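Local structure of argininosuccinate lyase (Chelativorans sp., 6RXA) at residues E362-M367 against I401-I406; P165-H170 against D435-V440; K120-R125 against A217-D222. The protein acts as an EDDS lyase, a C-N lyase of the aspartase/fumarase superfamily, whose relatives split argininosuccinate into fumarate and L-arginine. The protein carries 2 engineered substitutions. All coordinates share one frame; numbering follows the deposited sequence.

Overall arrangement
Interactions 1 and 2 are neighbours, their centres about 14 Å apart, while interaction 3 lies across the centre of the chain, about 59 Å from interaction 1 and 48 Å from interaction 2, centre to centre. Residues 362-367 meet both halves of interaction 2, Thr-366 packing on Pro-165 of strand 161-167 and Pro-436 of helix 436-442. Interaction 1, partly buried and farthest from the chain's centre, joins two interhelical loops by two hydrogen bonds and an apolar patch. Interaction 2 is buried and its contacts across the segments are van der Waals, without a hydrogen bond. Interaction 3, also buried, ties helix 112-147 to the end of helix 212-218 chiefly through Arg-125, with Met-122 packing alongside.

Interaction 1: E362-M367 against I401-I406; sequences ENYSTM and IKANKI
Tyr-364 and Ala-403 bring together two interhelical loops of the argininosuccinate lyase C-terminal region: a type I turn from Tyr-364 to Met-367 and a short 3-10 turn at 403-405. The tyrosine makes the link. From CB its CG lies beside the backbone N (chi1 -49°), and the ring then reaches across to residues 401-406. CD1 rests 3.5 Å from the CB of Ala-403; CE1 passes 3.6 Å from Ile-401 O, with Ile-406 CD1 at the ring edge; and the hydroxyl OH donates a short 2.6 Å hydrogen bond to Ile-401 O, arriving from above that carbonyl plane. One ring face has Glu-362 O over its centre, 4.0 Å above the plane. That same oxygen accepts from Ala-403 N at 3.0 Å, a nearly straight bond (172°). With the hydroxyl bond, this makes two hydrogen bonds between the loops, one from a side chain and one from backbone to backbone. Toward solvent, Glu-362 and Lys-402 lie athwart each other; OE1 and NZ stay 4.1 Å apart, too far for a salt bridge, and OE1 is bonded instead to Gln-358. Beside Glu-362, the Asn-404 amide runs the same way, its OD1 near CG of the glutamate. Gln-285 of a second subunit packs on Tyr-364 and Met-367. On the buried side, Met-367, bent at chi2 and chi3, meets Ile-406 tip to tip, CE against CD1 at 3.8 Å.

Interaction 2: P165-H170 against D435-V440; sequences PITLGH and DPWQNV
Pro-165 packs against the first turn of helix 436-442, and the contacts between the segments are van der Waals throughout. The proline ring slants across Asn-439, with Pro-165 CG 3.6 Å from Asn-439 CB. Its CB leans on the backbone O of Pro-436. Val-440 follows with both branches: CG2, beside its own backbone N, lies 3.5 Å from Ile-166 O, whereas CG1, anti to that N (chi1 170°), meets Thr-167 CG2 at 3.9 Å. The same methyl of Thr-167 also approaches the indole of Trp-437 at its edge, 4.1 Å from CZ3. Strand 165-167, paired antiparallel with strand 153-158 through Ile-166 and Met-154, passes helix 436-440 of the argininosuccinate lyase C-terminal range at 71°, their axes 7.3 Å apart. Hydrogen bonding stays within each segment and belongs to two helix N-caps. Thr-167 turns OG1 back over the start of helix 168-193 (chi1 67°) to accept from His-170 N at 3.0 Å, which leaves its methyl facing the other segment. Asp-435 caps helix 436-442 through OD1, with weak bonds from the N atoms of Trp-437 and Gln-438. Its backbone O takes two donors from Asn-439, the N and the side-chain ND2, the latter 2.9 Å away; ND2 also reaches Ala-433 O, and so the amide is fixed in its rotation beside Pro-165. Buried Pro-165 O has no hydrogen-bonding partner in the model.

Interaction 3: K120-R125 against A217-D222; sequences KRMFLR and ALLGFD
A Schellman motif closing helix 212-218 is gripped by Arg-125 from the long helix 112-147. The arginine leaves its helix with CG anti to the backbone N (chi1 178°), runs straight, then bends at chi3, which brings the guanidinium end-on to Leu-219 O. NH1 at 3.0 Å and NH2 at 2.9 Å both donate to that one oxygen, which lies near the guanidinium plane; NH2 comes in almost in line with the C=O bond. A carbonyl at a helix C-terminus probably carries extra negative character, which would favour a cation here. NH1 also sits over the centre of the Phe-221 ring, 3.6 Å above its plane, and the CZ of Arg-125 stands 4.6 Å from the ring centroid, a cation-pi contact over the face. Asn-194 OD1 accepts from NH1 too. A leucine in place of Arg-125 would probably leave Leu-219 O without its two donors, Asn-194 OD1 without NH1 and the Phe-221 face without its cation. Farther round the ring, Met-122 CG packs 3.7 Å from Phe-221 CZ, its sulfur making an oblique Met-aromatic contact, while its CE touches Leu-219 CD2 at 3.8 Å. The CB of Arg-121 meets the ring edge at CE1. Next to Leu-219, Gly-220 holds positive phi (79°) as the C-prime residue; Phe-221 N bonds to Ser-216 O and Gly-220 N to Ala-217 O, the paired bonds of a Schellman motif.

Interaction 1: E362-M367 against I401-I406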
ATOM      1  N   GLU A 362     -13.276  40.508   5.279  1.00 18.54           N
ATOM      2  CA  GLU A 362     -13.368  40.618   6.730  1.00 20.18           C
ATOM      3  C   GLU A 362     -12.384  39.771   7.519  1.00 20.05           C
ATOM      4  O   GLU A 362     -12.061  40.145   8.648  1.00 21.05           O
ATOM      5  CB  GLU A 362     -14.791  40.285   7.202  1.00 21.46           C
ATOM      6  CG  GLU A 362     -15.818  41.253   6.665  1.00 23.03           C
ATOM      7  CD  GLU A 362     -17.207  41.036   7.232  1.00 25.19           C
ATOM      8  OE1 GLU A 362     -17.434  40.014   7.908  1.00 25.79           O
ATOM      9  OE2 GLU A 362     -18.070  41.909   7.004  1.00 26.64           O
ATOM     10  N   ASN A 363     -11.883  38.650   6.984  1.00 18.66           N
ATOM     11  CA  ASN A 363     -11.201  37.655   7.806  1.00 18.24           C
ATOM     12  C   ASN A 363      -9.674  37.652   7.676  1.00 19.30           C
ATOM     13  O   ASN A 363      -9.030  36.656   8.024  1.00 20.28           O
ATOM     14  CB  ASN A 363     -11.751  36.261   7.523  1.00 18.46           C
ATOM     15  CG  ASN A 363     -13.167  36.080   8.010  1.00 21.35           C
ATOM     16  OD1 ASN A 363     -13.714  36.928   8.699  1.00 23.08           O
ATOM     17  ND2 ASN A 363     -13.770  34.952   7.653  1.00 22.02           N
ATOM     18  N   TYR A 364      -9.087  38.743   7.224  1.00 18.71           N
ATOM     19  CA  TYR A 364      -7.655  39.067   7.334  1.00 17.78           C
ATOM     20  C   TYR A 364      -6.788  38.473   6.238  1.00 16.50           C
ATOM     21  O   TYR A 364      -5.538  38.580   6.336  1.00 16.10           O
ATOM     22  CB  TYR A 364      -7.068  38.774   8.721  1.00 18.37           C
ATOM     23  CG  TYR A 364      -7.908  39.344   9.849  1.00 20.28           C
ATOM     24  CD1 TYR A 364      -8.002  40.711  10.051  1.00 21.98           C
ATOM     25  CD2 TYR A 364      -8.632  38.503  10.690  1.00 20.77           C
ATOM     26  CE1 TYR A 364      -8.787  41.228  11.066  1.00 22.32           C
ATOM     27  CE2 TYR A 364      -9.414  39.012  11.703  1.00 22.07           C
ATOM     28  CZ  TYR A 364      -9.483  40.371  11.891  1.00 23.18           C
ATOM     29  OH  TYR A 364     -10.266  40.876  12.909  1.00 25.45           O
ATOM     30  N   SER A 365      -7.355  37.901   5.181  1.00 15.52           N
ATOM     31  CA  SER A 365      -6.547  37.443   4.059  1.00 15.48           C
ATOM     32  C   SER A 365      -5.873  38.589   3.303  1.00 16.11           C
ATOM     33  O   SER A 365      -4.964  38.327   2.503  1.00 16.03           O
ATOM     34  CB  SER A 365      -7.401  36.597   3.113  1.00 15.59           C
ATOM     35  OG  SER A 365      -8.273  37.405   2.354  1.00 15.56           O
ATOM     36  N   THR A 366      -6.301  39.831   3.510  1.00 16.17           N
ATOM     37  CA  THR A 366      -5.678  40.983   2.856  1.00 17.18           C
ATOM     38  C   THR A 366      -4.426  41.477   3.570  1.00 18.07           C
ATOM     39  O   THR A 366      -3.849  42.483   3.143  1.00 18.99           O
ATOM     40  CB  THR A 366      -6.703  42.119   2.745  1.00 18.56           C
ATOM     41  OG1 THR A 366      -7.222  42.405   4.051  1.00 18.90           O
ATOM     42  CG2 THR A 366      -7.840  41.715   1.813  1.00 18.80           C
ATOM     43  N   MET A 367      -3.956  40.804   4.621  1.00 17.51           N
ATOM     44  CA  MET A 367      -2.849  41.359   5.392  1.00 18.49           C
ATOM     45  C   MET A 367      -1.517  41.321   4.639  1.00 19.23           C
ATOM     46  O   MET A 367      -0.639  42.144   4.925  1.00 19.54           O
ATOM     47  CB  MET A 367      -2.720  40.659   6.743  1.00 18.40           C
ATOM     48  CG  MET A 367      -3.874  40.919   7.684  1.00 19.75           C
ATOM     49  SD  MET A 367      -4.064  42.661   8.102  1.00 21.15           S
ATOM     50  CE  MET A 367      -5.596  43.045   7.252  1.00 27.96           C
ATOM     51  N   ILE A 401     -12.406  44.001  15.452  1.00 28.60           N
ATOM     52  CA  ILE A 401     -12.370  44.838  14.261  1.00 26.22           C
ATOM     53  C   ILE A 401     -12.154  43.936  13.053  1.00 25.52           C
ATOM     54  O   ILE A 401     -11.106  43.287  12.940  1.00 27.63           O
ATOM     55  CB  ILE A 401     -11.248  45.885  14.365  1.00 28.90           C
ATOM     56  CG1 ILE A 401     -11.443  46.753  15.613  1.00 33.02           C
ATOM     57  CG2 ILE A 401     -11.192  46.731  13.099  1.00 28.69           C
ATOM     58  CD1 ILE A 401     -10.256  47.645  15.946  1.00 33.76           C
ATOM     59  N   LYS A 402     -13.138  43.880  12.150  1.00 24.61           N
ATOM     60  CA  LYS A 402     -12.982  43.133  10.912  1.00 25.63           C
ATOM     61  C   LYS A 402     -11.919  43.792  10.038  1.00 24.02           C
ATOM     62  O   LYS A 402     -11.658  44.992  10.139  1.00 23.65           O
ATOM     63  CB  LYS A 402     -14.287  43.099  10.118  1.00 30.62           C
ATOM     64  CG  LYS A 402     -15.504  42.607  10.882  1.00 42.24           C
ATOM     65  CD  LYS A 402     -15.463  41.120  11.130  1.00 58.42           C
ATOM     66  CE  LYS A 402     -16.825  40.631  11.594  1.00 76.74           C
ATOM     67  NZ  LYS A 402     -16.845  39.164  11.833  1.00 89.86           N
ATOM     68  N   ALA A 403     -11.320  42.992   9.150  1.00 22.80           N
ATOM     69  CA  ALA A 403     -10.166  43.480   8.400  1.00 21.37           C
ATOM     70  C   ALA A 403     -10.492  44.756   7.635  1.00 21.88           C
ATOM     71  O   ALA A 403      -9.665  45.673   7.571  1.00 23.40           O
ATOM     72  CB  ALA A 403      -9.661  42.403   7.444  1.00 20.03           C
ATOM     73  N   ASN A 404     -11.684  44.833   7.046  1.00 21.64           N
ATOM     74  CA  ASN A 404     -12.028  45.974   6.205  1.00 24.71           C
ATOM     75  C   ASN A 404     -12.353  47.225   7.010  1.00 26.36           C
ATOM     76  O   ASN A 404     -12.570  48.288   6.413  1.00 29.69           O
ATOM     77  CB  ASN A 404     -13.169  45.615   5.250  1.00 24.81           C
ATOM     78  CG  ASN A 404     -14.422  45.132   5.961  1.00 27.50           C
ATOM     79  OD1 ASN A 404     -14.400  44.751   7.132  1.00 27.40           O
ATOM     80  ND2 ASN A 404     -15.530  45.114   5.224  1.00 32.02           N
ATOM     81  N   LYS A 405     -12.382  47.121   8.339  1.00 25.46           N
ATOM     82  CA  LYS A 405     -12.542  48.258   9.233  1.00 26.82           C
ATOM     83  C   LYS A 405     -11.230  48.676   9.891  1.00 26.75           C
ATOM     84  O   LYS A 405     -11.226  49.602  10.708  1.00 27.13           O
ATOM     85  CB  LYS A 405     -13.561  47.924  10.326  1.00 30.06           C
ATOM     86  CG  LYS A 405     -14.943  47.558   9.820  1.00 36.43           C
ATOM     87  CD  LYS A 405     -15.528  48.649   8.948  1.00 49.22           C
ATOM     88  CE  LYS A 405     -16.986  48.370   8.638  1.00 66.76           C
ATOM     89  NZ  LYS A 405     -17.520  49.323   7.631  1.00 80.71           N
ATOM     90  N   ILE A 406     -10.123  48.005   9.568  1.00 25.88           N
ATOM     91  CA  ILE A 406      -8.812  48.450  10.030  1.00 25.05           C
ATOM     92  C   ILE A 406      -8.466  49.771   9.360  1.00 26.39           C
ATOM     93  O   ILE A 406      -8.607  49.922   8.140  1.00 26.23           O
ATOM     94  CB  ILE A 406      -7.745  47.386   9.725  1.00 24.90           C
ATOM     95  CG1 ILE A 406      -8.009  46.111  10.530  1.00 24.05           C
ATOM     96  CG2 ILE A 406      -6.344  47.946   9.987  1.00 26.65           C
ATOM     97  CD1 ILE A 406      -7.126  44.950  10.118  1.00 24.26           C
TER

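Interaction 2: P165-H170 against D435-V440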
ATOM      1  N   PRO A 165      -6.710  36.673  -1.111  1.00 14.31           N
ATOM      2  CA  PRO A 165      -7.838  36.709  -2.052  1.00 14.88           C
ATOM      3  C   PRO A 165      -7.458  36.192  -3.434  1.00 15.13           C
ATOM      4  O   PRO A 165      -6.394  36.514  -3.965  1.00 15.12           O
ATOM      5  CB  PRO A 165      -8.206  38.201  -2.111  1.00 16.31           C
ATOM      6  CG  PRO A 165      -7.576  38.810  -0.881  1.00 16.54           C
ATOM      7  CD  PRO A 165      -6.309  38.029  -0.700  1.00 15.21           C
ATOM      8  N   ILE A 166      -8.362  35.393  -4.017  1.00 14.70           N
ATOM      9  CA  ILE A 166      -8.263  34.929  -5.397  1.00 14.00           C
ATOM     10  C   ILE A 166      -9.650  35.058  -6.020  1.00 14.59           C
ATOM     11  O   ILE A 166     -10.493  35.815  -5.533  1.00 14.83           O
ATOM     12  CB  ILE A 166      -7.747  33.481  -5.467  1.00 14.01           C
ATOM     13  CG1 ILE A 166      -8.694  32.534  -4.732  1.00 13.55           C
ATOM     14  CG2 ILE A 166      -6.344  33.382  -4.895  1.00 14.16           C
ATOM     15  CD1 ILE A 166      -8.568  31.077  -5.178  1.00 13.95           C
ATOM     16  N   THR A 167      -9.902  34.303  -7.087  1.00 14.42           N
ATOM     17  CA  THR A 167     -11.254  34.151  -7.608  1.00 14.75           C
ATOM     18  C   THR A 167     -11.539  32.666  -7.784  1.00 15.12           C
ATOM     19  O   THR A 167     -10.624  31.841  -7.869  1.00 14.57           O
ATOM     20  CB  THR A 167     -11.438  34.839  -8.962  1.00 14.57           C
ATOM     21  OG1 THR A 167     -10.645  34.143  -9.934  1.00 13.96           O
ATOM     22  CG2 THR A 167     -11.023  36.293  -8.896  1.00 14.48           C
ATOM     23  N   LEU A 168     -12.825  32.324  -7.850  1.00 14.69           N
ATOM     24  CA  LEU A 168     -13.193  30.940  -8.136  1.00 14.25           C
ATOM     25  C   LEU A 168     -12.620  30.482  -9.475  1.00 14.16           C
ATOM     26  O   LEU A 168     -12.187  29.330  -9.609  1.00 14.14           O
ATOM     27  CB  LEU A 168     -14.713  30.781  -8.074  1.00 13.85           C
ATOM     28  CG  LEU A 168     -15.282  29.398  -8.398  1.00 14.55           C
ATOM     29  CD1 LEU A 168     -14.684  28.324  -7.492  1.00 15.05           C
ATOM     30  CD2 LEU A 168     -16.788  29.423  -8.280  1.00 14.88           C
ATOM     31  N   GLY A 169     -12.593  31.368 -10.476  1.00 14.02           N
ATOM     32  CA  GLY A 169     -11.969  31.013 -11.741  1.00 14.48           C
ATOM     33  C   GLY A 169     -10.508  30.631 -11.601  1.00 14.78           C
ATOM     34  O   GLY A 169     -10.041  29.669 -12.209  1.00 14.21           O
ATOM     35  N   HIS A 170      -9.750  31.421 -10.840  1.00 15.56           N
ATOM     36  CA  HIS A 170      -8.342  31.115 -10.603  1.00 14.42           C
ATOM     37  C   HIS A 170      -8.168  29.745  -9.961  1.00 13.55           C
ATOM     38  O   HIS A 170      -7.301  28.964 -10.366  1.00 12.75           O
ATOM     39  CB  HIS A 170      -7.765  32.221  -9.724  1.00 14.01           C
ATOM     40  CG  HIS A 170      -6.346  32.006  -9.320  1.00 15.65           C
ATOM     41  ND1 HIS A 170      -5.987  31.772  -8.011  1.00 14.80           N
ATOM     42  CD2 HIS A 170      -5.198  31.997 -10.038  1.00 14.93           C
ATOM     43  CE1 HIS A 170      -4.676  31.620  -7.944  1.00 14.88           C
ATOM     44  NE2 HIS A 170      -4.173  31.755  -9.160  1.00 14.70           N
ATOM     45  N   ASP A 435      -8.597  46.300   0.318  1.00 22.75           N
ATOM     46  CA  ASP A 435      -9.706  46.037  -0.589  1.00 22.03           C
ATOM     47  C   ASP A 435      -9.440  44.697  -1.258  1.00 21.38           C
ATOM     48  O   ASP A 435      -8.460  44.576  -2.008  1.00 21.36           O
ATOM     49  CB  ASP A 435      -9.756  47.159  -1.625  1.00 23.08           C
ATOM     50  CG  ASP A 435     -10.875  46.984  -2.631  1.00 24.83           C
ATOM     51  OD1 ASP A 435     -11.277  45.841  -2.920  1.00 25.16           O
ATOM     52  OD2 ASP A 435     -11.346  48.015  -3.165  1.00 26.85           O
ATOM     53  N   PRO A 436     -10.257  43.660  -1.017  1.00 20.95           N
ATOM     54  CA  PRO A 436      -9.899  42.335  -1.545  1.00 19.74           C
ATOM     55  C   PRO A 436      -9.910  42.264  -3.057  1.00 18.90           C
ATOM     56  O   PRO A 436      -9.180  41.449  -3.634  1.00 19.72           O
ATOM     57  CB  PRO A 436     -10.948  41.398  -0.921  1.00 20.13           C
ATOM     58  CG  PRO A 436     -12.112  42.288  -0.621  1.00 22.23           C
ATOM     59  CD  PRO A 436     -11.543  43.636  -0.286  1.00 22.86           C
ATOM     60  N   TRP A 437     -10.744  43.066  -3.726  1.00 18.67           N
ATOM     61  CA  TRP A 437     -10.720  43.063  -5.181  1.00 17.97           C
ATOM     62  C   TRP A 437      -9.424  43.678  -5.696  1.00 17.24           C
ATOM     63  O   TRP A 437      -8.855  43.189  -6.680  1.00 17.22           O
ATOM     64  CB  TRP A 437     -11.934  43.798  -5.750  1.00 19.02           C
ATOM     65  CG  TRP A 437     -12.004  43.714  -7.252  1.00 20.63           C
ATOM     66  CD1 TRP A 437     -12.013  44.751  -8.140  1.00 24.33           C
ATOM     67  CD2 TRP A 437     -12.043  42.518  -8.035  1.00 20.87           C
ATOM     68  NE1 TRP A 437     -12.066  44.272  -9.432  1.00 24.55           N
ATOM     69  CE2 TRP A 437     -12.091  42.902  -9.390  1.00 21.99           C
ATOM     70  CE3 TRP A 437     -12.051  41.152  -7.721  1.00 21.84           C
ATOM     71  CZ2 TRP A 437     -12.141  41.973 -10.427  1.00 22.84           C
ATOM     72  CZ3 TRP A 437     -12.102  40.237  -8.753  1.00 23.76           C
ATOM     73  CH2 TRP A 437     -12.146  40.650 -10.087  1.00 23.47           C
ATOM     74  N   GLN A 438      -8.935  44.734  -5.035  1.00 18.48           N
ATOM     75  CA  GLN A 438      -7.623  45.269  -5.396  1.00 18.79           C
ATOM     76  C   GLN A 438      -6.513  44.256  -5.130  1.00 18.67           C
ATOM     77  O   GLN A 438      -5.505  44.247  -5.846  1.00 19.35           O
ATOM     78  CB  GLN A 438      -7.336  46.595  -4.692  1.00 21.01           C
ATOM     79  CG  GLN A 438      -8.289  47.710  -5.083  1.00 28.57           C
ATOM     80  CD  GLN A 438      -8.297  47.998  -6.573  1.00 47.40           C
ATOM     81  OE1 GLN A 438      -7.248  48.154  -7.196  1.00 57.10           O
ATOM     82  NE2 GLN A 438      -9.488  48.062  -7.151  1.00 56.25           N
ATOM     83  N   ASN A 439      -6.665  43.402  -4.105  1.00 19.07           N
ATOM     84  CA  ASN A 439      -5.681  42.341  -3.899  1.00 18.16           C
ATOM     85  C   ASN A 439      -5.628  41.434  -5.123  1.00 18.05           C
ATOM     86  O   ASN A 439      -4.551  40.988  -5.540  1.00 19.15           O
ATOM     87  CB  ASN A 439      -6.029  41.478  -2.676  1.00 17.68           C
ATOM     88  CG  ASN A 439      -5.570  42.073  -1.371  1.00 18.91           C
ATOM     89  OD1 ASN A 439      -4.881  41.412  -0.594  1.00 20.18           O
ATOM     90  ND2 ASN A 439      -5.972  43.296  -1.102  1.00 19.41           N
ATOM     91  N   VAL A 440      -6.798  41.115  -5.689  1.00 16.82           N
ATOM     92  CA  VAL A 440      -6.850  40.263  -6.870  1.00 16.02           C
ATOM     93  C   VAL A 440      -6.233  40.975  -8.061  1.00 16.39           C
ATOM     94  O   VAL A 440      -5.376  40.424  -8.760  1.00 17.80           O
ATOM     95  CB  VAL A 440      -8.302  39.837  -7.153  1.00 16.32           C
ATOM     96  CG1 VAL A 440      -8.397  39.172  -8.496  1.00 16.67           C
ATOM     97  CG2 VAL A 440      -8.794  38.884  -6.061  1.00 17.22           C
TER

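Interaction 3: K120-R125 against A217-D222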
ATOM      1  N   LYS A 120      -5.961  -8.665 -22.589  1.00 14.51           N
ATOM      2  CA  LYS A 120      -5.964  -7.702 -21.487  0.55 14.95           C
ATOM      3  C   LYS A 120      -5.564  -6.319 -21.977  1.00 14.47           C
ATOM      4  O   LYS A 120      -6.164  -5.311 -21.586  1.00 14.66           O
ATOM      5  CB  LYS A 120      -5.009  -8.146 -20.374  0.55 16.42           C
ATOM      6  CG  LYS A 120      -4.898  -7.181 -19.148  0.55 16.83           C
ATOM      7  CD  LYS A 120      -6.123  -7.307 -18.223  0.55 18.33           C
ATOM      8  CE  LYS A 120      -6.186  -6.260 -17.112  0.55 17.61           C
ATOM      9  NZ  LYS A 120      -5.136  -6.475 -16.085  0.55 14.75           N
ATOM     10  N   ARG A 121      -4.563  -6.252 -22.861  1.00 13.51           N
ATOM     11  CA  ARG A 121      -4.152  -4.970 -23.423  1.00 12.81           C
ATOM     12  C   ARG A 121      -5.274  -4.332 -24.240  1.00 12.90           C
ATOM     13  O   ARG A 121      -5.480  -3.114 -24.176  1.00 13.67           O
ATOM     14  CB  ARG A 121      -2.898  -5.142 -24.285  1.00 13.10           C
ATOM     15  CG  ARG A 121      -1.591  -5.317 -23.518  1.00 13.55           C
ATOM     16  CD  ARG A 121      -0.481  -5.748 -24.487  1.00 13.40           C
ATOM     17  NE  ARG A 121       0.813  -5.813 -23.814  1.00 13.14           N
ATOM     18  CZ  ARG A 121       1.601  -4.761 -23.610  1.00 13.65           C
ATOM     19  NH1 ARG A 121       1.242  -3.564 -24.042  1.00 14.07           N
ATOM     20  NH2 ARG A 121       2.750  -4.924 -22.976  1.00 14.49           N
ATOM     21  N   MET A 122      -6.007  -5.128 -25.030  1.00 13.13           N
ATOM     22  CA  MET A 122      -7.096  -4.548 -25.811  1.00 13.57           C
ATOM     23  C   MET A 122      -8.204  -4.023 -24.906  1.00 13.47           C
ATOM     24  O   MET A 122      -8.783  -2.959 -25.168  1.00 13.30           O
ATOM     25  CB  MET A 122      -7.645  -5.592 -26.777  1.00 14.64           C
ATOM     26  CG  MET A 122      -6.671  -5.985 -27.864  1.00 15.10           C
ATOM     27  SD  MET A 122      -7.359  -7.215 -28.999  1.00 16.78           S
ATOM     28  CE  MET A 122      -8.431  -6.210 -29.999  1.00 17.81           C
ATOM     29  N   PHE A 123      -8.512  -4.756 -23.839  1.00 13.64           N
ATOM     30  CA  PHE A 123      -9.473  -4.282 -22.853  1.00 13.90           C
ATOM     31  C   PHE A 123      -8.994  -2.991 -22.201  1.00 12.89           C
ATOM     32  O   PHE A 123      -9.732  -2.001 -22.165  1.00 13.75           O
ATOM     33  CB  PHE A 123      -9.706  -5.364 -21.794  1.00 14.59           C
ATOM     34  CG  PHE A 123     -10.422  -4.867 -20.577  1.00 16.02           C
ATOM     35  CD1 PHE A 123     -11.741  -4.468 -20.657  1.00 16.40           C
ATOM     36  CD2 PHE A 123      -9.768  -4.790 -19.363  1.00 16.85           C
ATOM     37  CE1 PHE A 123     -12.391  -3.981 -19.538  1.00 17.00           C
ATOM     38  CE2 PHE A 123     -10.426  -4.316 -18.234  1.00 17.37           C
ATOM     39  CZ  PHE A 123     -11.731  -3.919 -18.331  1.00 16.59           C
ATOM     40  N   LEU A 124      -7.756  -2.977 -21.688  1.00 12.48           N
ATOM     41  CA  LEU A 124      -7.244  -1.779 -21.027  1.00 12.71           C
ATOM     42  C   LEU A 124      -7.167  -0.605 -21.995  1.00 13.07           C
ATOM     43  O   LEU A 124      -7.416   0.546 -21.610  1.00 13.55           O
ATOM     44  CB  LEU A 124      -5.884  -2.028 -20.380  1.00 12.82           C
ATOM     45  CG  LEU A 124      -5.887  -3.020 -19.222  1.00 14.90           C
ATOM     46  CD1 LEU A 124      -4.475  -3.234 -18.680  1.00 15.76           C
ATOM     47  CD2 LEU A 124      -6.838  -2.582 -18.106  1.00 15.80           C
ATOM     48  N   ARG A 125      -6.815  -0.881 -23.261  1.00 13.10           N
ATOM     49  CA  ARG A 125      -6.730   0.165 -24.279  1.00 13.85           C
ATOM     50  C   ARG A 125      -8.081   0.849 -24.462  1.00 13.08           C
ATOM     51  O   ARG A 125      -8.169   2.082 -24.447  1.00 13.54           O
ATOM     52  CB  ARG A 125      -6.241  -0.468 -25.586  1.00 15.28           C
ATOM     53  CG  ARG A 125      -6.137   0.459 -26.767  1.00 15.90           C
ATOM     54  CD  ARG A 125      -5.594  -0.282 -27.994  1.00 15.93           C
ATOM     55  NE  ARG A 125      -6.564  -1.238 -28.518  1.00 15.45           N
ATOM     56  CZ  ARG A 125      -6.322  -2.080 -29.519  1.00 15.74           C
ATOM     57  NH1 ARG A 125      -5.124  -2.117 -30.095  1.00 15.62           N
ATOM     58  NH2 ARG A 125      -7.283  -2.878 -29.943  1.00 16.38           N
ATOM     59  N   ALA A 217      -1.541  -5.189 -36.743  1.00 16.13           N
ATOM     60  CA  ALA A 217      -2.307  -4.204 -37.498  1.00 17.85           C
ATOM     61  C   ALA A 217      -3.791  -4.540 -37.508  1.00 17.83           C
ATOM     62  O   ALA A 217      -4.641  -3.649 -37.377  1.00 17.86           O
ATOM     63  CB  ALA A 217      -1.757  -4.137 -38.921  1.00 19.58           C
ATOM     64  N   LEU A 218      -4.129  -5.820 -37.686  1.00 17.94           N
ATOM     65  CA  LEU A 218      -5.528  -6.222 -37.721  1.00 18.80           C
ATOM     66  C   LEU A 218      -6.243  -5.920 -36.411  1.00 18.08           C
ATOM     67  O   LEU A 218      -7.472  -5.745 -36.403  1.00 18.60           O
ATOM     68  CB  LEU A 218      -5.602  -7.717 -38.036  1.00 19.02           C
ATOM     69  CG  LEU A 218      -5.351  -8.098 -39.498  1.00 19.26           C
ATOM     70  CD1 LEU A 218      -5.141  -9.603 -39.603  1.00 19.15           C
ATOM     71  CD2 LEU A 218      -6.518  -7.634 -40.361  1.00 19.84           C
ATOM     72  N   LEU A 219      -5.503  -5.870 -35.299  1.00 16.00           N
ATOM     73  CA  LEU A 219      -6.058  -5.633 -33.975  1.00 14.60           C
ATOM     74  C   LEU A 219      -5.852  -4.201 -33.506  1.00 15.52           C
ATOM     75  O   LEU A 219      -6.097  -3.902 -32.336  1.00 16.16           O
ATOM     76  CB  LEU A 219      -5.470  -6.618 -32.965  1.00 14.22           C
ATOM     77  CG  LEU A 219      -5.843  -8.078 -33.238  1.00 16.22           C
ATOM     78  CD1 LEU A 219      -4.950  -8.997 -32.438  1.00 17.19           C
ATOM     79  CD2 LEU A 219      -7.302  -8.353 -32.904  1.00 17.11           C
ATOM     80  N   GLY A 220      -5.409  -3.309 -34.389  1.00 16.57           N
ATOM     81  CA  GLY A 220      -5.310  -1.899 -34.045  1.00 17.32           C
ATOM     82  C   GLY A 220      -4.115  -1.480 -33.224  1.00 16.95           C
ATOM     83  O   GLY A 220      -4.063  -0.323 -32.787  1.00 17.70           O
ATOM     84  N   PHE A 221      -3.156  -2.366 -32.982  1.00 15.27           N
ATOM     85  CA  PHE A 221      -1.979  -1.977 -32.211  1.00 14.99           C
ATOM     86  C   PHE A 221      -1.063  -1.101 -33.061  1.00 15.50           C
ATOM     87  O   PHE A 221      -1.049  -1.193 -34.291  1.00 17.06           O
ATOM     88  CB  PHE A 221      -1.230  -3.215 -31.752  1.00 14.80           C
ATOM     89  CG  PHE A 221      -1.922  -3.993 -30.662  1.00 15.46           C
ATOM     90  CD1 PHE A 221      -1.813  -3.605 -29.340  1.00 15.62           C
ATOM     91  CD2 PHE A 221      -2.646  -5.138 -30.956  1.00 15.73           C
ATOM     92  CE1 PHE A 221      -2.429  -4.329 -28.334  1.00 15.99           C
ATOM     93  CE2 PHE A 221      -3.251  -5.869 -29.949  1.00 15.96           C
ATOM     94  CZ  PHE A 221      -3.137  -5.466 -28.634  1.00 15.26           C
ATOM     95  N   ASP A 222      -0.273  -0.261 -32.388  1.00 15.75           N
ATOM     96  CA  ASP A 222       0.608   0.694 -33.055  1.00 16.89           C
ATOM     97  C   ASP A 222       2.050   0.203 -33.174  1.00 19.92           C
ATOM     98  O   ASP A 222       2.872   0.890 -33.791  1.00 24.18           O
ATOM     99  CB  ASP A 222       0.578   2.041 -32.335  1.00 21.34           C
ATOM    100  CG  ASP A 222      -0.738   2.770 -32.514  1.00 32.19           C
ATOM    101  OD1 ASP A 222      -1.377   2.580 -33.567  1.00 36.25           O
ATOM    102  OD2 ASP A 222      -1.133   3.524 -31.598  1.00 35.61           O
TER